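Local coordinates for protein Rna-directed RNA polymerase (Infectious pancreatic necrosis virus, PDB 3ZED) that probably synthesises viral RNA from an RNA template and nucleoside triphosphates, acting both free and covalently attached to the genome, at residues B[195-200]-B[484-489]; B[330-335]-B[417-422]; B[492-497]-B[505-510]; B[710-713]-B[717-720]. All blocks are in the same frame, centred on the assembly; numbering follows the deposited sequence.

Contact 1 (B[195-200]-B[484-489]); sequences EQLAKL and STIVVA
The hydroxyl of Thr485 is held twice: OG1 hydrogen-bonds to the backbone carbonyl of His481 one turn back in its own helix and to OG1 of Thr204, a residue of the facing helix beyond Leu200. The second of these ties the two helices of a near-perpendicular crossing inside the polymerase, where helix 194-204 lies across helix 476-493. The short segments run at 87° to each other with axes 10.7 Å apart at closest approach, so neither backbone touches the other and side chains fill the gap. Having turned its OG1 to the backbone N side (chi1 -70°), Thr485 presents the methyl branch to the other helix, and CG2 meets Leu200 CB at 3.8 Å. Further out on the same leucine, the fork closes over the small side chain of Ala489: Leu200 CD1 is 3.7 Å from Ala489 CB, and Leu200 CD2 is 3.9 Å from that same Ala489 CB. The alanine methyl thus lies against both branches. The second patch pairs Leu197 with Ile486. Neither side chain starts out straight at its partner, but their ends converge at a slant. All five touching residues are buried, and no hydrogen bond joins the segments themselves. Helix 412-426 covers one flank, with Ala417 against Leu197 and His414 against Ile486, while Ile713 of helix 706-714 packs on Leu200. In the second patch it is Leu197 CD2 that does the touching, 3.8 Å from Ile486 CG1 and 4.1 Å from Ile486 CD1.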
loop_
_atom_site.group_PDB
_atom_site.type_symbol
_atom_site.label_atom_id
_atom_site.label_comp_id
_atom_site.label_asym_id
_atom_site.label_seq_id
_atom_site.Cartn_x
_atom_site.Cartn_y
_atom_site.Cartn_z
ATOM N N GLU B 195 -6.398 -11.290 20.148
ATOM C CA GLU B 195 -7.523 -10.504 20.666
ATOM C C GLU B 195 -7.064 -9.158 21.236
ATOM O O GLU B 195 -7.732 -8.156 20.996
ATOM C CB GLU B 195 -8.340 -11.309 21.703
ATOM C CG GLU B 195 -9.620 -10.630 22.174
ATOM C CD GLU B 195 -10.656 -10.223 21.138
ATOM O OE1 GLU B 195 -10.641 -10.760 20.005
ATOM O OE2 GLU B 195 -11.513 -9.378 21.484
ATOM N N GLN B 196 -5.922 -9.120 21.938
ATOM C CA GLN B 196 -5.377 -7.861 22.470
ATOM C C GLN B 196 -5.011 -6.906 21.326
ATOM O O GLN B 196 -5.316 -5.713 21.413
ATOM C CB GLN B 196 -4.177 -8.116 23.376
ATOM C CG GLN B 196 -4.585 -8.633 24.749
ATOM C CD GLN B 196 -3.416 -9.058 25.599
ATOM O OE1 GLN B 196 -2.349 -9.453 25.101
ATOM N NE2 GLN B 196 -3.617 -9.024 26.910
ATOM N N LEU B 197 -4.419 -7.438 20.238
ATOM C CA LEU B 197 -4.101 -6.641 19.051
ATOM C C LEU B 197 -5.366 -6.126 18.367
ATOM O O LEU B 197 -5.401 -4.961 17.968
ATOM C CB LEU B 197 -3.268 -7.429 18.048
ATOM C CG LEU B 197 -1.787 -7.550 18.351
ATOM C CD1 LEU B 197 -1.117 -8.266 17.238
ATOM C CD2 LEU B 197 -1.128 -6.180 18.520
ATOM N N ALA B 198 -6.412 -6.977 18.280
ATOM C CA ALA B 198 -7.715 -6.639 17.704
ATOM C C ALA B 198 -8.360 -5.463 18.449
ATOM O O ALA B 198 -8.931 -4.581 17.808
ATOM C CB ALA B 198 -8.633 -7.853 17.738
ATOM N N LYS B 199 -8.225 -5.428 19.786
ATOM C CA LYS B 199 -8.746 -4.349 20.633
ATOM C C LYS B 199 -8.008 -3.027 20.335
ATOM O O LYS B 199 -8.627 -1.966 20.383
ATOM C CB LYS B 199 -8.641 -4.711 22.130
ATOM C CG LYS B 199 -9.539 -5.873 22.583
ATOM C CD LYS B 199 -11.046 -5.682 22.315
ATOM C CE LYS B 199 -11.677 -4.630 23.195
ATOM N NZ LYS B 199 -13.117 -4.454 22.898
ATOM N N LEU B 200 -6.701 -3.095 20.002
ATOM C CA LEU B 200 -5.925 -1.905 19.649
ATOM C C LEU B 200 -6.356 -1.432 18.264
ATOM O O LEU B 200 -6.627 -0.248 18.078
ATOM C CB LEU B 200 -4.412 -2.174 19.678
ATOM C CG LEU B 200 -3.755 -2.489 21.025
ATOM C CD1 LEU B 200 -2.368 -3.060 20.817
ATOM C CD2 LEU B 200 -3.682 -1.255 21.932
ATOM N N SER B 484 2.855 -0.299 13.153
ATOM C CA SER B 484 2.864 1.050 13.741
ATOM C C SER B 484 1.971 1.113 14.976
ATOM O O SER B 484 2.331 1.781 15.940
ATOM C CB SER B 484 2.418 2.092 12.722
ATOM O OG SER B 484 3.380 2.197 11.691
ATOM N N THR B 485 0.842 0.375 14.964
ATOM C CA THR B 485 -0.101 0.256 16.093
ATOM C C THR B 485 0.624 -0.315 17.336
ATOM O O THR B 485 0.413 0.173 18.450
ATOM C CB THR B 485 -1.314 -0.599 15.667
ATOM O OG1 THR B 485 -2.071 0.168 14.733
ATOM C CG2 THR B 485 -2.198 -1.023 16.841
ATOM N N ILE B 486 1.484 -1.335 17.120
ATOM C CA ILE B 486 2.272 -1.985 18.165
ATOM C C ILE B 486 3.270 -0.970 18.761
ATOM O O ILE B 486 3.365 -0.860 19.989
ATOM C CB ILE B 486 2.977 -3.270 17.627
ATOM C CG1 ILE B 486 1.935 -4.363 17.300
ATOM C CG2 ILE B 486 4.077 -3.764 18.615
ATOM C CD1 ILE B 486 2.457 -5.624 16.551
ATOM N N VAL B 487 3.984 -0.218 17.891
ATOM C CA VAL B 487 4.951 0.793 18.317
ATOM C C VAL B 487 4.216 1.882 19.156
ATOM O O VAL B 487 4.682 2.228 20.243
ATOM C CB VAL B 487 5.748 1.386 17.107
ATOM C CG1 VAL B 487 6.599 2.590 17.519
ATOM C CG2 VAL B 487 6.620 0.322 16.440
ATOM N N VAL B 488 3.046 2.349 18.681
ATOM C CA VAL B 488 2.239 3.388 19.354
ATOM C C VAL B 488 1.696 2.853 20.694
ATOM O O VAL B 488 1.824 3.553 21.695
ATOM C CB VAL B 488 1.116 3.961 18.440
ATOM C CG1 VAL B 488 0.142 4.844 19.218
ATOM C CG2 VAL B 488 1.721 4.737 17.276
ATOM N N ALA B 489 1.152 1.615 20.726
ATOM C CA ALA B 489 0.660 0.994 21.966
ATOM C C ALA B 489 1.774 0.912 23.032
ATOM O O ALA B 489 1.515 1.151 24.212
ATOM C CB ALA B 489 0.116 -0.393 21.677
#

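Contact 2 (B[330-335]-B[417-422]); sequences LLLSMV and AMMYYL
Met419 and Val335 make the closest part of this contact: the thioether sulfur SD of Met419 lies 3.8 Å from Val335 CG1, with the two side chains crossing at about a right angle. The methionine gets there by a bend. Its CB points along the flank of the helix, but chi2 of -64° folds the chain and carries SD and CE across to helix 326-340, where Met419 CE comes to 4.0 Å from Leu332 CD2. One side chain therefore touches two residues nearly a turn apart, Leu332 and Val335. The contact joins helices 326-340 and 412-426 of the polymerase palm region; helix 412-426 follows strand 397-403 of the four-stranded antiparallel sheet. The two short segments are inclined at 47°, and their axes come no closer than 12.2 Å, a wide spacing that Met419 bridges by its length. Looser is the side formed by Leu422, although its CB points at the other helix: Leu422 CD1 reaches only to 4.3 Å from Val335 CG1, the same methyl that meets the sulfur. That looser side is still interior, since all four touching residues are buried and no polar group takes part across the gap. Met445 of helix 438-452 packs on Met419 as well, and Trp427 gives its indole NE1 to the carbonyl oxygen of Val335, just where helix 412-426 has ended.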
loop_
_atom_site.group_PDB
_atom_site.type_symbol
_atom_site.label_atom_id
_atom_site.label_comp_id
_atom_site.label_asym_id
_atom_site.label_seq_id
_atom_site.Cartn_x
_atom_site.Cartn_y
_atom_site.Cartn_z
ATOM N N LEU B 330 -5.614 -11.958 -6.029
ATOM C CA LEU B 330 -7.067 -12.065 -6.147
ATOM C C LEU B 330 -7.686 -12.664 -4.863
ATOM O O LEU B 330 -8.632 -12.098 -4.321
ATOM C CB LEU B 330 -7.393 -12.928 -7.387
ATOM C CG LEU B 330 -8.831 -12.950 -7.943
ATOM C CD1 LEU B 330 -9.350 -11.522 -8.281
ATOM C CD2 LEU B 330 -8.907 -13.855 -9.164
ATOM N N LEU B 331 -7.114 -13.771 -4.353
ATOM C CA LEU B 331 -7.585 -14.454 -3.133
ATOM C C LEU B 331 -7.414 -13.575 -1.875
ATOM O O LEU B 331 -8.329 -13.506 -1.058
ATOM C CB LEU B 331 -6.865 -15.798 -2.946
ATOM C CG LEU B 331 -7.145 -16.890 -3.987
ATOM C CD1 LEU B 331 -6.120 -18.028 -3.869
ATOM C CD2 LEU B 331 -8.569 -17.434 -3.874
ATOM N N LEU B 332 -6.274 -12.878 -1.748
ATOM C CA LEU B 332 -6.009 -11.973 -0.629
ATOM C C LEU B 332 -6.970 -10.772 -0.643
ATOM O O LEU B 332 -7.515 -10.404 0.399
ATOM C CB LEU B 332 -4.542 -11.447 -0.662
ATOM C CG LEU B 332 -3.410 -12.414 -0.330
ATOM C CD1 LEU B 332 -2.085 -11.737 -0.457
ATOM C CD2 LEU B 332 -3.546 -12.985 1.068
ATOM N N SER B 333 -7.163 -10.171 -1.837
ATOM C CA SER B 333 -7.997 -8.984 -2.057
ATOM C C SER B 333 -9.452 -9.273 -1.783
ATOM O O SER B 333 -10.158 -8.355 -1.373
ATOM C CB SER B 333 -7.815 -8.436 -3.469
ATOM O OG SER B 333 -6.471 -8.021 -3.624
ATOM N N MET B 334 -9.894 -10.538 -1.952
ATOM C CA MET B 334 -11.262 -10.958 -1.631
ATOM C C MET B 334 -11.530 -10.854 -0.099
ATOM O O MET B 334 -12.669 -10.681 0.306
ATOM C CB MET B 334 -11.517 -12.386 -2.127
ATOM C CG MET B 334 -11.852 -12.453 -3.589
ATOM S SD MET B 334 -11.879 -14.144 -4.247
ATOM C CE MET B 334 -13.350 -14.790 -3.468
ATOM N N VAL B 335 -10.483 -10.923 0.734
ATOM C CA VAL B 335 -10.617 -10.828 2.200
ATOM C C VAL B 335 -10.580 -9.339 2.639
ATOM O O VAL B 335 -11.407 -8.907 3.437
ATOM C CB VAL B 335 -9.524 -11.677 2.939
ATOM C CG1 VAL B 335 -9.662 -11.584 4.464
ATOM C CG2 VAL B 335 -9.541 -13.139 2.473
ATOM N N ALA B 417 -2.358 -11.905 12.555
ATOM C CA ALA B 417 -3.107 -11.077 13.520
ATOM C C ALA B 417 -4.046 -10.101 12.775
ATOM O O ALA B 417 -5.175 -9.877 13.220
ATOM C CB ALA B 417 -2.150 -10.318 14.430
ATOM N N MET B 418 -3.604 -9.571 11.619
ATOM C CA MET B 418 -4.453 -8.695 10.786
ATOM C C MET B 418 -5.629 -9.531 10.223
ATOM O O MET B 418 -6.768 -9.056 10.225
ATOM C CB MET B 418 -3.642 -8.032 9.663
ATOM C CG MET B 418 -4.496 -7.187 8.687
ATOM S SD MET B 418 -5.583 -5.954 9.475
ATOM C CE MET B 418 -4.356 -4.893 10.319
ATOM N N MET B 419 -5.349 -10.773 9.768
ATOM C CA MET B 419 -6.370 -11.709 9.256
ATOM C C MET B 419 -7.395 -12.025 10.348
ATOM O O MET B 419 -8.597 -12.082 10.065
ATOM C CB MET B 419 -5.725 -13.015 8.726
ATOM C CG MET B 419 -5.128 -12.861 7.342
ATOM S SD MET B 419 -6.371 -12.475 6.086
ATOM C CE MET B 419 -5.514 -13.033 4.606
ATOM N N TYR B 420 -6.916 -12.194 11.603
ATOM C CA TYR B 420 -7.781 -12.424 12.759
ATOM C C TYR B 420 -8.746 -11.229 12.924
ATOM O O TYR B 420 -9.945 -11.427 13.071
ATOM C CB TYR B 420 -6.929 -12.637 14.025
ATOM C CG TYR B 420 -7.749 -12.758 15.290
ATOM C CD1 TYR B 420 -8.249 -13.992 15.705
ATOM C CD2 TYR B 420 -8.033 -11.639 16.072
ATOM C CE1 TYR B 420 -9.037 -14.104 16.847
ATOM C CE2 TYR B 420 -8.825 -11.740 17.213
ATOM C CZ TYR B 420 -9.315 -12.978 17.604
ATOM O OH TYR B 420 -10.083 -13.092 18.738
ATOM N N TYR B 421 -8.205 -9.995 12.895
ATOM C CA TYR B 421 -8.976 -8.760 13.044
ATOM C C TYR B 421 -10.031 -8.610 11.936
ATOM O O TYR B 421 -11.185 -8.307 12.239
ATOM C CB TYR B 421 -8.038 -7.545 13.067
ATOM C CG TYR B 421 -8.765 -6.229 13.216
ATOM C CD1 TYR B 421 -9.458 -5.920 14.382
ATOM C CD2 TYR B 421 -8.758 -5.291 12.192
ATOM C CE1 TYR B 421 -10.147 -4.718 14.517
ATOM C CE2 TYR B 421 -9.434 -4.079 12.317
ATOM C CZ TYR B 421 -10.139 -3.803 13.478
ATOM O OH TYR B 421 -10.783 -2.605 13.617
ATOM N N LEU B 422 -9.658 -8.867 10.673
ATOM C CA LEU B 422 -10.586 -8.770 9.544
ATOM C C LEU B 422 -11.707 -9.817 9.621
ATOM O O LEU B 422 -12.855 -9.493 9.343
ATOM C CB LEU B 422 -9.836 -8.920 8.210
ATOM C CG LEU B 422 -8.824 -7.801 7.813
ATOM C CD1 LEU B 422 -8.115 -8.164 6.538
ATOM C CD2 LEU B 422 -9.515 -6.455 7.595
#

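Contact 3 (B[492-497]-B[505-510]); sequences VKAGKP and MDLEEK
A Schellman motif ends helix 476-493, and the short helix containing Leu507 folds back beside that end. Gly495 is the C-prime residue, with a positive phi of 81°; its N bonds to Val492 O at 3.1 Å, and the N of Lys496 turns back to the carbonyl of Trp491. Just ahead of the glycine, Ala494 leaves helical geometry and directs its methyl at residues 505-510, where Ala494 CB is 4.3 Å from Leu507 CD2. Leu507 is the buried member of the contact, packed also on Glu490 and Trp491, so the alanine adds to the packing of a leucine that also meets Phe515 of strand 515-521. Toward solvent the character changes. Lys493 extends straight from its backbone, CG anti to N (chi1 -172°), whereas Lys510 bends at chi2 and chi4, and the two chains meet at roughly a right angle with their ammonium groups close: Lys493 NZ to Lys510 NZ is 3.7 Å. The Lys510 amine has its main partner elsewhere, in a salt bridge to OE1 of Glu490, one turn before Ala494. Only 116 Å² is buried between the segments. Two like charges this near should repel each other; the carboxylate of Glu490 would probably offset part of that cost, and solvent at this exposed place may screen it further, although the lysine pair would still be expected to make loss of one proton somewhat easier.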
loop_
_atom_site.group_PDB
_atom_site.type_symbol
_atom_site.label_atom_id
_atom_site.label_comp_id
_atom_site.label_asym_id
_atom_site.label_seq_id
_atom_site.Cartn_x
_atom_site.Cartn_y
_atom_site.Cartn_z
ATOM N N VAL B 492 2.481 4.447 24.432
ATOM C CA VAL B 492 1.439 4.751 25.422
ATOM C C VAL B 492 1.748 3.985 26.733
ATOM O O VAL B 492 1.749 4.601 27.802
ATOM C CB VAL B 492 0.010 4.447 24.878
ATOM C CG1 VAL B 492 -1.059 4.583 25.969
ATOM C CG2 VAL B 492 -0.332 5.339 23.679
ATOM N N LYS B 493 2.062 2.667 26.638
ATOM C CA LYS B 493 2.391 1.824 27.794
ATOM C C LYS B 493 3.606 2.377 28.566
ATOM O O LYS B 493 3.546 2.450 29.785
ATOM C CB LYS B 493 2.642 0.370 27.359
ATOM C CG LYS B 493 2.786 -0.590 28.509
ATOM C CD LYS B 493 3.256 -1.946 28.068
ATOM C CE LYS B 493 3.449 -2.851 29.264
ATOM N NZ LYS B 493 3.937 -4.190 28.861
ATOM N N ALA B 494 4.669 2.822 27.857
ATOM C CA ALA B 494 5.893 3.363 28.468
ATOM C C ALA B 494 5.706 4.788 29.050
ATOM O O ALA B 494 6.682 5.395 29.500
ATOM C CB ALA B 494 7.027 3.355 27.452
ATOM N N GLY B 495 4.468 5.291 29.061
ATOM C CA GLY B 495 4.134 6.601 29.610
ATOM C C GLY B 495 4.417 7.751 28.670
ATOM O O GLY B 495 4.764 8.847 29.119
ATOM N N LYS B 496 4.254 7.501 27.353
ATOM C CA LYS B 496 4.460 8.424 26.240
ATOM C C LYS B 496 5.853 9.135 26.321
ATOM O O LYS B 496 5.905 10.379 26.341
ATOM C CB LYS B 496 3.293 9.434 26.114
ATOM C CG LYS B 496 1.944 8.764 25.840
ATOM C CD LYS B 496 0.812 9.739 25.606
ATOM C CE LYS B 496 0.129 10.199 26.863
ATOM N NZ LYS B 496 -0.923 11.212 26.569
ATOM N N PRO B 497 6.993 8.382 26.334
ATOM C CA PRO B 497 8.310 9.056 26.338
ATOM C C PRO B 497 8.506 9.869 25.058
ATOM O O PRO B 497 8.050 9.458 23.984
ATOM C CB PRO B 497 9.312 7.895 26.412
ATOM C CG PRO B 497 8.572 6.721 25.835
ATOM C CD PRO B 497 7.151 6.912 26.270
ATOM N N MET B 505 13.500 5.294 21.803
ATOM C CA MET B 505 14.312 4.495 20.890
ATOM C C MET B 505 14.413 3.059 21.363
ATOM O O MET B 505 14.539 2.177 20.522
ATOM C CB MET B 505 15.698 5.113 20.655
ATOM C CG MET B 505 15.676 6.336 19.745
ATOM S SD MET B 505 14.481 6.329 18.362
ATOM C CE MET B 505 15.203 5.033 17.288
ATOM N N ASP B 506 14.257 2.815 22.686
ATOM C CA ASP B 506 14.259 1.487 23.296
ATOM C C ASP B 506 13.059 0.648 22.842
ATOM O O ASP B 506 13.097 -0.576 22.972
ATOM C CB ASP B 506 14.255 1.612 24.823
ATOM C CG ASP B 506 15.606 1.903 25.462
ATOM O OD1 ASP B 506 16.624 1.971 24.719
ATOM O OD2 ASP B 506 15.648 2.071 26.707
ATOM N N LEU B 507 12.005 1.291 22.294
ATOM C CA LEU B 507 10.827 0.584 21.797
ATOM C C LEU B 507 11.193 -0.249 20.558
ATOM O O LEU B 507 10.481 -1.195 20.244
ATOM C CB LEU B 507 9.633 1.519 21.516
ATOM C CG LEU B 507 9.133 2.384 22.697
ATOM C CD1 LEU B 507 8.192 3.478 22.223
ATOM C CD2 LEU B 507 8.500 1.570 23.793
ATOM N N GLU B 508 12.336 0.053 19.897
ATOM C CA GLU B 508 12.792 -0.738 18.752
ATOM C C GLU B 508 13.026 -2.186 19.185
ATOM O O GLU B 508 12.454 -3.104 18.591
ATOM C CB GLU B 508 14.078 -0.166 18.150
ATOM C CG GLU B 508 13.921 1.013 17.211
ATOM C CD GLU B 508 15.196 1.260 16.421
ATOM O OE1 GLU B 508 16.289 1.314 17.031
ATOM O OE2 GLU B 508 15.113 1.311 15.176
ATOM N N GLU B 509 13.825 -2.380 20.262
ATOM C CA GLU B 509 14.132 -3.690 20.812
ATOM C C GLU B 509 12.902 -4.324 21.451
ATOM O O GLU B 509 12.708 -5.528 21.307
ATOM C CB GLU B 509 15.284 -3.592 21.827
ATOM C CG GLU B 509 15.661 -4.915 22.474
ATOM C CD GLU B 509 16.860 -4.892 23.407
ATOM O OE1 GLU B 509 17.333 -3.792 23.782
ATOM O OE2 GLU B 509 17.326 -5.995 23.764
ATOM N N LYS B 510 12.083 -3.534 22.160
ATOM C CA LYS B 510 10.885 -4.064 22.814
ATOM C C LYS B 510 9.889 -4.652 21.764
ATOM O O LYS B 510 9.301 -5.691 22.025
ATOM C CB LYS B 510 10.215 -2.962 23.683
ATOM C CG LYS B 510 8.890 -3.329 24.385
ATOM C CD LYS B 510 9.061 -4.242 25.578
ATOM C CE LYS B 510 7.739 -4.756 26.124
ATOM N NZ LYS B 510 7.168 -3.808 27.113
#

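Contact 4 (B[710-713]-B[717-720]); sequences TTAI and TYKD
At the C-terminal end of helix 706-714, the ring of Tyr718 lies between different neighbours: on one face the Thr717 methyl CG2 sits 3.7 Å above the plane, over the centre, while on the opposite face comes the ammonium group of Lys199 from helix 194-204, a cation-pi contact. At the ring edge and near its plane is Ile713 CG1, 4.2 Å from Tyr718 CD2. Ala712 CB approaches obliquely, 3.6 Å from Tyr718 CE2. Here the chain turns and lays residues 717 and 718 back against the last turn of the helix. Tyr718 takes a positive phi, 67°, and with CG beside its backbone N its ring is brought under Thr717 and against the helix. The carbonyl oxygen of Ala712 receives the returning chain twice, from the backbone and from the hydroxyl of Thr717, and also bonds to Ser715 OG, so a carbonyl at the helix end is well supplied with partners. Both Thr717 donors come from the same face of the carbonyl plane, tilted well out of it: Thr717 N is 3.1 Å from Ala712 O with a fairly straight N-H (159°), and Thr717 OG1 is 2.9 Å from that same Ala712 O.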
loop_
_atom_site.group_PDB
_atom_site.type_symbol
_atom_site.label_atom_id
_atom_site.label_comp_id
_atom_site.label_asym_id
_atom_site.label_seq_id
_atom_site.Cartn_x
_atom_site.Cartn_y
_atom_site.Cartn_z
ATOM N N THR B 710 -4.950 0.282 26.143
ATOM C CA THR B 710 -3.554 -0.040 26.482
ATOM C C THR B 710 -3.409 -0.373 27.977
ATOM O O THR B 710 -2.720 -1.339 28.310
ATOM C CB THR B 710 -2.601 1.094 26.068
ATOM O OG1 THR B 710 -2.707 1.294 24.661
ATOM C CG2 THR B 710 -1.153 0.782 26.388
ATOM N N THR B 711 -4.063 0.406 28.858
ATOM C CA THR B 711 -3.998 0.182 30.307
ATOM C C THR B 711 -4.679 -1.152 30.671
ATOM O O THR B 711 -4.205 -1.835 31.576
ATOM C CB THR B 711 -4.574 1.369 31.084
ATOM O OG1 THR B 711 -5.915 1.611 30.651
ATOM C CG2 THR B 711 -3.734 2.637 30.918
ATOM N N ALA B 712 -5.737 -1.548 29.928
ATOM C CA ALA B 712 -6.429 -2.816 30.149
ATOM C C ALA B 712 -5.525 -3.989 29.746
ATOM O O ALA B 712 -5.371 -4.922 30.530
ATOM C CB ALA B 712 -7.741 -2.849 29.377
ATOM N N ILE B 713 -4.867 -3.898 28.565
ATOM C CA ILE B 713 -3.966 -4.935 28.052
ATOM C C ILE B 713 -2.791 -5.134 29.025
ATOM O O ILE B 713 -2.470 -6.281 29.357
ATOM C CB ILE B 713 -3.510 -4.614 26.599
ATOM C CG1 ILE B 713 -4.707 -4.769 25.630
ATOM C CG2 ILE B 713 -2.327 -5.523 26.168
ATOM C CD1 ILE B 713 -4.562 -4.128 24.287
ATOM N N THR B 717 -5.921 -7.935 30.450
ATOM C CA THR B 717 -7.280 -8.037 29.896
ATOM C C THR B 717 -7.238 -8.329 28.390
ATOM O O THR B 717 -6.262 -7.972 27.720
ATOM C CB THR B 717 -8.069 -6.733 30.163
ATOM O OG1 THR B 717 -7.759 -6.259 31.474
ATOM C CG2 THR B 717 -9.577 -6.907 30.030
ATOM N N TYR B 718 -8.321 -8.965 27.870
ATOM C CA TYR B 718 -8.576 -9.311 26.462
ATOM C C TYR B 718 -7.610 -10.361 25.912
ATOM O O TYR B 718 -7.414 -10.426 24.702
ATOM C CB TYR B 718 -8.553 -8.053 25.546
ATOM C CG TYR B 718 -9.340 -6.878 26.075
ATOM C CD1 TYR B 718 -10.692 -7.000 26.385
ATOM C CD2 TYR B 718 -8.738 -5.638 26.255
ATOM C CE1 TYR B 718 -11.423 -5.922 26.877
ATOM C CE2 TYR B 718 -9.465 -4.543 26.720
ATOM C CZ TYR B 718 -10.810 -4.688 27.030
ATOM O OH TYR B 718 -11.540 -3.623 27.507
ATOM N N LYS B 719 -7.040 -11.205 26.775
ATOM C CA LYS B 719 -6.146 -12.287 26.341
ATOM C C LYS B 719 -6.886 -13.210 25.370
ATOM O O LYS B 719 -6.390 -13.490 24.273
ATOM C CB LYS B 719 -5.590 -13.068 27.547
ATOM C CG LYS B 719 -4.349 -12.399 28.115
ATOM C CD LYS B 719 -3.812 -13.097 29.350
ATOM C CE LYS B 719 -2.582 -12.394 29.873
ATOM N NZ LYS B 719 -2.230 -12.851 31.243
ATOM N N ASP B 720 -8.116 -13.584 25.731
ATOM C CA ASP B 720 -8.953 -14.448 24.910
ATOM C C ASP B 720 -10.286 -13.775 24.601
ATOM O O ASP B 720 -10.832 -13.097 25.475
ATOM C CB ASP B 720 -9.175 -15.789 25.614
ATOM C CG ASP B 720 -7.888 -16.528 25.888
ATOM O OD1 ASP B 720 -7.260 -17.005 24.916
ATOM O OD2 ASP B 720 -7.498 -16.621 27.075
#

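In the fold
Contacts 1 and 2 are fully buried and apolar across their interfaces, made of methyls, a fork and a thioether between helices; contacts 3 and 4 lie nearer the surface, at helix ends, and bring in charge or hydrogen bonding. Contact 2 is nested within the chain loop closed by contact 1, and the two meet where Glu195 OE1 lies 2.7 Å from Tyr420 OH. Helix 476-493 serves both contacts 1 and 3. Contact 4, in the C-terminal region, packs against contacts 1 and 3: Thr710 on Val492 and Lys493, while Gln196 NE2 reaches Thr717 O. Contacts 2 and 3, their centres about 29 Å apart, do not touch.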